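Local coordinates for protein metallocarboxypeptidase (Trypanosoma cruzi, PDB 3DWC) that is an M32-family metallocarboxypeptidase that probably releases C-terminal amino acids with broad specificity, except proline, from peptides using a bound metal ion, at residues 206-220 and 253-265. Numbering follows the deposited sequence.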
loop_
_atom_site.group_PDB
_atom_site.type_symbol
_atom_site.label_atom_id
_atom_site.label_comp_id
_atom_site.label_asym_id
_atom_site.label_seq_id
_atom_site.Cartn_x
_atom_site.Cartn_y
_atom_site.Cartn_z
ATOM N N PRO B 206 10.024 32.224 -1.762
ATOM C CA PRO B 206 9.661 30.824 -1.544
ATOM C C PRO B 206 9.264 30.457 -0.118
ATOM O O PRO B 206 9.716 31.075 0.859
ATOM C CB PRO B 206 10.910 30.036 -1.974
ATOM C CG PRO B 206 11.995 31.045 -2.144
ATOM C CD PRO B 206 11.434 32.400 -2.166
ATOM N N PHE B 207 8.371 29.471 -0.030
ATOM C CA PHE B 207 7.995 28.817 1.205
ATOM C C PHE B 207 8.477 27.369 1.096
ATOM O O PHE B 207 7.850 26.557 0.411
ATOM C CB PHE B 207 6.476 28.890 1.376
ATOM C CG PHE B 207 5.954 30.303 1.397
ATOM C CD1 PHE B 207 5.198 30.791 0.348
ATOM C CD2 PHE B 207 6.297 31.167 2.434
ATOM C CE1 PHE B 207 4.755 32.089 0.352
ATOM C CE2 PHE B 207 5.854 32.476 2.433
ATOM C CZ PHE B 207 5.077 32.929 1.393
ATOM N N PRO B 208 9.611 27.037 1.746
ATOM C CA PRO B 208 10.173 25.708 1.549
ATOM C C PRO B 208 9.189 24.592 1.874
ATOM O O PRO B 208 8.463 24.644 2.889
ATOM C CB PRO B 208 11.391 25.682 2.500
ATOM C CG PRO B 208 11.766 27.102 2.643
ATOM C CD PRO B 208 10.417 27.811 2.699
ATOM N N VAL B 209 9.160 23.603 0.997
ATOM C CA VAL B 209 8.159 22.562 1.056
ATOM C C VAL B 209 8.262 21.758 2.346
ATOM O O VAL B 209 7.239 21.263 2.840
ATOM C CB VAL B 209 8.272 21.655 -0.180
ATOM C CG1 VAL B 209 7.492 20.370 0.039
ATOM C CG2 VAL B 209 7.740 22.395 -1.415
ATOM N N SER B 210 9.480 21.589 2.866
ATOM C CA SER B 210 9.715 20.943 4.175
ATOM C C SER B 210 9.109 21.730 5.341
ATOM O O SER B 210 8.564 21.145 6.284
ATOM C CB SER B 210 11.211 20.683 4.435
ATOM O OG SER B 210 11.944 21.885 4.742
ATOM N N LYS B 211 9.194 23.046 5.279
ATOM C CA LYS B 211 8.610 23.866 6.336
ATOM C C LYS B 211 7.063 23.876 6.209
ATOM O O LYS B 211 6.333 23.872 7.215
ATOM C CB LYS B 211 9.220 25.275 6.289
ATOM C CG LYS B 211 10.761 25.310 6.593
ATOM C CD LYS B 211 11.338 26.711 6.395
ATOM C CE LYS B 211 12.873 26.760 6.319
ATOM N NZ LYS B 211 13.442 27.334 7.508
ATOM N N GLN B 212 6.567 23.850 4.969
ATOM C CA GLN B 212 5.112 23.675 4.709
ATOM C C GLN B 212 4.556 22.380 5.276
ATOM O O GLN B 212 3.472 22.347 5.868
ATOM C CB GLN B 212 4.846 23.716 3.208
ATOM C CG GLN B 212 4.958 25.113 2.672
ATOM C CD GLN B 212 4.364 25.243 1.298
ATOM O OE1 GLN B 212 3.192 24.948 1.086
ATOM N NE2 GLN B 212 5.165 25.713 0.357
ATOM N N GLU B 213 5.300 21.304 5.081
ATOM C CA GLU B 213 4.906 20.022 5.611
ATOM C C GLU B 213 4.907 20.044 7.122
ATOM O O GLU B 213 3.979 19.537 7.775
ATOM C CB GLU B 213 5.851 18.946 5.118
ATOM C CG GLU B 213 5.444 17.605 5.647
ATOM C CD GLU B 213 6.290 16.475 5.104
ATOM O OE1 GLU B 213 6.411 15.478 5.856
ATOM O OE2 GLU B 213 6.803 16.588 3.934
ATOM N N ALA B 214 5.952 20.620 7.711
ATOM C CA ALA B 214 5.987 20.702 9.157
ATOM C C ALA B 214 4.814 21.509 9.729
ATOM O O ALA B 214 4.210 21.139 10.776
ATOM C CB ALA B 214 7.339 21.275 9.621
ATOM N N LEU B 215 4.489 22.611 9.080
ATOM C CA LEU B 215 3.349 23.435 9.466
ATOM C C LEU B 215 2.001 22.708 9.362
ATOM O O LEU B 215 1.131 22.811 10.249
ATOM C CB LEU B 215 3.316 24.716 8.637
ATOM C CG LEU B 215 2.280 25.758 9.061
ATOM C CD1 LEU B 215 2.448 26.235 10.541
ATOM C CD2 LEU B 215 2.301 26.908 8.146
ATOM N N CYS B 216 1.839 21.974 8.280
ATOM C CA CYS B 216 0.661 21.160 8.074
ATOM C C CYS B 216 0.496 20.107 9.176
ATOM O O CYS B 216 -0.601 19.952 9.710
ATOM C CB CYS B 216 0.732 20.516 6.692
ATOM S SG CYS B 216 0.357 21.666 5.294
ATOM N N ARG B 217 1.558 19.372 9.497
ATOM C CA ARG B 217 1.502 18.384 10.565
ATOM C C ARG B 217 1.182 19.044 11.876
ATOM O O ARG B 217 0.546 18.433 12.721
ATOM C CB ARG B 217 2.828 17.624 10.740
ATOM C CG ARG B 217 3.169 16.743 9.564
ATOM C CD ARG B 217 4.471 15.939 9.750
ATOM N NE ARG B 217 4.593 15.200 8.507
ATOM C CZ ARG B 217 4.049 14.007 8.270
ATOM N NH1 ARG B 217 3.421 13.328 9.238
ATOM N NH2 ARG B 217 4.190 13.480 7.052
ATOM N N PHE B 218 1.711 20.255 12.084
ATOM C CA PHE B 218 1.446 20.988 13.308
ATOM C C PHE B 218 -0.054 21.212 13.387
ATOM O O PHE B 218 -0.655 20.994 14.419
ATOM C CB PHE B 218 2.189 22.323 13.366
ATOM C CG PHE B 218 1.773 23.173 14.528
ATOM C CD1 PHE B 218 2.208 22.882 15.799
ATOM C CD2 PHE B 218 0.903 24.239 14.353
ATOM C CE1 PHE B 218 1.790 23.638 16.878
ATOM C CE2 PHE B 218 0.500 24.999 15.412
ATOM C CZ PHE B 218 0.944 24.722 16.673
ATOM N N PHE B 219 -0.675 21.585 12.269
ATOM C CA PHE B 219 -2.099 21.788 12.288
ATOM C C PHE B 219 -2.911 20.529 12.404
ATOM O O PHE B 219 -3.929 20.528 13.115
ATOM C CB PHE B 219 -2.575 22.753 11.213
ATOM C CG PHE B 219 -2.276 24.188 11.553
ATOM C CD1 PHE B 219 -3.123 24.901 12.393
ATOM C CD2 PHE B 219 -1.149 24.831 11.045
ATOM C CE1 PHE B 219 -2.845 26.246 12.722
ATOM C CE2 PHE B 219 -0.889 26.139 11.342
ATOM C CZ PHE B 219 -1.730 26.856 12.192
ATOM N N MET B 220 -2.431 19.427 11.826
ATOM C CA MET B 220 -3.053 18.168 12.082
ATOM C C MET B 220 -3.000 17.838 13.603
ATOM O O MET B 220 -3.978 17.313 14.145
ATOM C CB MET B 220 -2.384 17.079 11.260
ATOM C CG MET B 220 -2.625 17.269 9.767
ATOM S SD MET B 220 -1.796 16.082 8.750
ATOM C CE MET B 220 -2.789 14.594 8.998
ATOM N N TYR B 253 2.543 20.395 -2.570
ATOM C CA TYR B 253 3.189 21.640 -2.229
ATOM C C TYR B 253 3.803 22.337 -3.446
ATOM O O TYR B 253 4.358 21.685 -4.329
ATOM C CB TYR B 253 4.279 21.408 -1.203
ATOM C CG TYR B 253 3.840 20.693 0.051
ATOM C CD1 TYR B 253 4.111 19.346 0.223
ATOM C CD2 TYR B 253 3.181 21.350 1.042
ATOM C CE1 TYR B 253 3.728 18.681 1.329
ATOM C CE2 TYR B 253 2.769 20.687 2.178
ATOM C CZ TYR B 253 3.059 19.347 2.314
ATOM O OH TYR B 253 2.675 18.660 3.439
ATOM N N THR B 254 3.668 23.662 -3.452
ATOM C CA THR B 254 4.379 24.560 -4.340
ATOM C C THR B 254 5.096 25.585 -3.451
ATOM O O THR B 254 4.546 26.032 -2.420
ATOM C CB THR B 254 3.389 25.274 -5.311
ATOM O OG1 THR B 254 4.055 26.307 -6.027
ATOM C CG2 THR B 254 2.215 25.900 -4.562
ATOM N N GLU B 255 6.338 25.905 -3.808
ATOM C CA GLU B 255 7.125 26.928 -3.111
ATOM C C GLU B 255 6.514 28.309 -3.191
ATOM O O GLU B 255 6.743 29.132 -2.306
ATOM C CB GLU B 255 8.564 27.025 -3.646
ATOM C CG GLU B 255 9.514 26.045 -3.036
ATOM C CD GLU B 255 10.978 26.438 -3.265
ATOM O OE1 GLU B 255 11.789 26.108 -2.351
ATOM O OE2 GLU B 255 11.304 27.113 -4.307
ATOM N N THR B 256 5.744 28.573 -4.234
ATOM C CA THR B 256 5.221 29.935 -4.484
ATOM C C THR B 256 4.162 30.399 -3.490
ATOM O O THR B 256 4.011 31.596 -3.237
ATOM C CB THR B 256 4.688 30.085 -5.949
ATOM O OG1 THR B 256 3.512 29.297 -6.112
ATOM C CG2 THR B 256 5.732 29.637 -6.984
ATOM N N GLU B 257 3.409 29.466 -2.903
ATOM C CA GLU B 257 2.461 29.829 -1.846
ATOM C C GLU B 257 2.154 28.663 -0.916
ATOM O O GLU B 257 2.468 27.540 -1.237
ATOM C CB GLU B 257 1.170 30.412 -2.439
ATOM C CG GLU B 257 0.458 29.556 -3.519
ATOM C CD GLU B 257 -0.671 28.654 -2.977
ATOM O OE1 GLU B 257 -1.226 28.903 -1.894
ATOM O OE2 GLU B 257 -1.005 27.664 -3.665
ATOM N N PHE B 258 1.582 28.955 0.246
ATOM C CA PHE B 258 1.310 27.943 1.256
ATOM C C PHE B 258 -0.172 27.773 1.576
ATOM O O PHE B 258 -0.549 26.810 2.180
ATOM C CB PHE B 258 2.038 28.270 2.574
ATOM C CG PHE B 258 1.623 29.557 3.179
ATOM C CD1 PHE B 258 0.446 29.666 3.897
ATOM C CD2 PHE B 258 2.392 30.675 3.029
ATOM C CE1 PHE B 258 0.054 30.879 4.426
ATOM C CE2 PHE B 258 2.007 31.863 3.554
ATOM C CZ PHE B 258 0.825 31.959 4.277
ATOM N N VAL B 259 -0.983 28.739 1.199
ATOM C CA VAL B 259 -2.384 28.785 1.639
ATOM C C VAL B 259 -3.151 27.580 1.126
ATOM O O VAL B 259 -3.837 26.941 1.888
ATOM C CB VAL B 259 -3.053 30.114 1.168
ATOM C CG1 VAL B 259 -4.579 30.108 1.379
ATOM C CG2 VAL B 259 -2.412 31.278 1.895
ATOM N N THR B 260 -3.022 27.262 -0.159
ATOM C CA THR B 260 -3.898 26.264 -0.756
ATOM C C THR B 260 -3.696 24.934 -0.106
ATOM O O THR B 260 -4.637 24.235 0.190
ATOM C CB THR B 260 -3.677 26.078 -2.266
ATOM O OG1 THR B 260 -3.890 27.327 -2.906
ATOM C CG2 THR B 260 -4.752 25.125 -2.807
ATOM N N SER B 261 -2.436 24.625 0.117
ATOM C CA SER B 261 -2.016 23.428 0.714
ATOM C C SER B 261 -2.299 23.334 2.216
ATOM O O SER B 261 -2.688 22.270 2.701
ATOM C CB SER B 261 -0.517 23.283 0.443
ATOM O OG SER B 261 0.011 22.341 1.338
ATOM N N LEU B 262 -2.116 24.427 2.948
ATOM C CA LEU B 262 -2.514 24.475 4.370
ATOM C C LEU B 262 -4.018 24.249 4.578
ATOM O O LEU B 262 -4.473 23.432 5.397
ATOM C CB LEU B 262 -2.176 25.866 4.903
ATOM C CG LEU B 262 -1.848 26.087 6.381
ATOM C CD1 LEU B 262 -2.282 27.513 6.756
ATOM C CD2 LEU B 262 -2.338 25.048 7.366
ATOM N N LEU B 263 -4.797 25.056 3.871
ATOM C CA LEU B 263 -6.238 24.932 3.936
ATOM C C LEU B 263 -6.755 23.595 3.399
ATOM O O LEU B 263 -7.764 23.046 3.892
ATOM C CB LEU B 263 -6.923 26.094 3.244
ATOM C CG LEU B 263 -7.055 27.379 4.059
ATOM C CD1 LEU B 263 -5.837 27.693 4.926
ATOM C CD2 LEU B 263 -7.211 28.437 3.002
ATOM N N GLY B 264 -6.091 23.102 2.374
ATOM C CA GLY B 264 -6.324 21.731 1.884
ATOM C C GLY B 264 -6.113 20.643 2.923
ATOM O O GLY B 264 -6.929 19.765 3.086
ATOM N N VAL B 265 -5.010 20.691 3.630
ATOM C CA VAL B 265 -4.792 19.737 4.714
ATOM C C VAL B 265 -5.820 19.862 5.832
ATOM O O VAL B 265 -6.284 18.865 6.355
ATOM C CB VAL B 265 -3.372 19.864 5.267
ATOM C CG1 VAL B 265 -3.213 19.240 6.649
ATOM C CG2 VAL B 265 -2.413 19.238 4.260
HETATM O O HOH W 1 11.145 23.861 -1.309
HETATM O O HOH W 2 1.876 24.919 -1.363
#
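The side-chain amide of Gln212 ties the two segments together. Both N-H groups of its NE2 are spent on backbone carbonyls: one reaches across to Thr254 O (2.9 Å, N-H...O 168°), the other turns back to Phe207 O (2.8 Å). Both acceptors lie almost in the amide plane, although NE2 sits well above the plane of each carbonyl. With CG anti to the carbonyl carbon (chi1 -74°) and the chain extended beyond it, the amide reaches the 253-258 loop, where its OE1 lies 2.8 Å from a water that accepts from Thr254 N and also sits beside Glu257 O; with more acceptors in reach than protons, the water's donations are not settled. The two NE2 bonds hold the amide's rotation. Next to it, Phe207 N donates to an in-plane lone pair of Glu255 O (2.8 Å), and a second water links Val209 N, in the first turn of its helix, to Glu255 OE1. Glu257 caps the start of helix 259-276, its OE1 accepting from Thr260 N (3.0 Å) and its OE2 from Thr260 OG1.

Apolar groups flank this polar network. The Phe258 edge points into the face of Phe207 in a T-shaped stack, Phe258 CD2 standing 3.7 Å above the plane of the Phe207 ring, over its centre. Val209 CG1 packs on Tyr253 CD1 (3.5 Å), while Cys216 SG meets the edge of the tyrosine ring and also Val265 CG2.

The axes of 209-220 and 259-265 run 27° from parallel; helix 259-276 carries the HExxH cobalt ligands His267 and His271 farther along. Phe326 of helix 312-326 meets both Phe207 and Phe258, whereas Tyr253 and Met220 pack against strand 230-234.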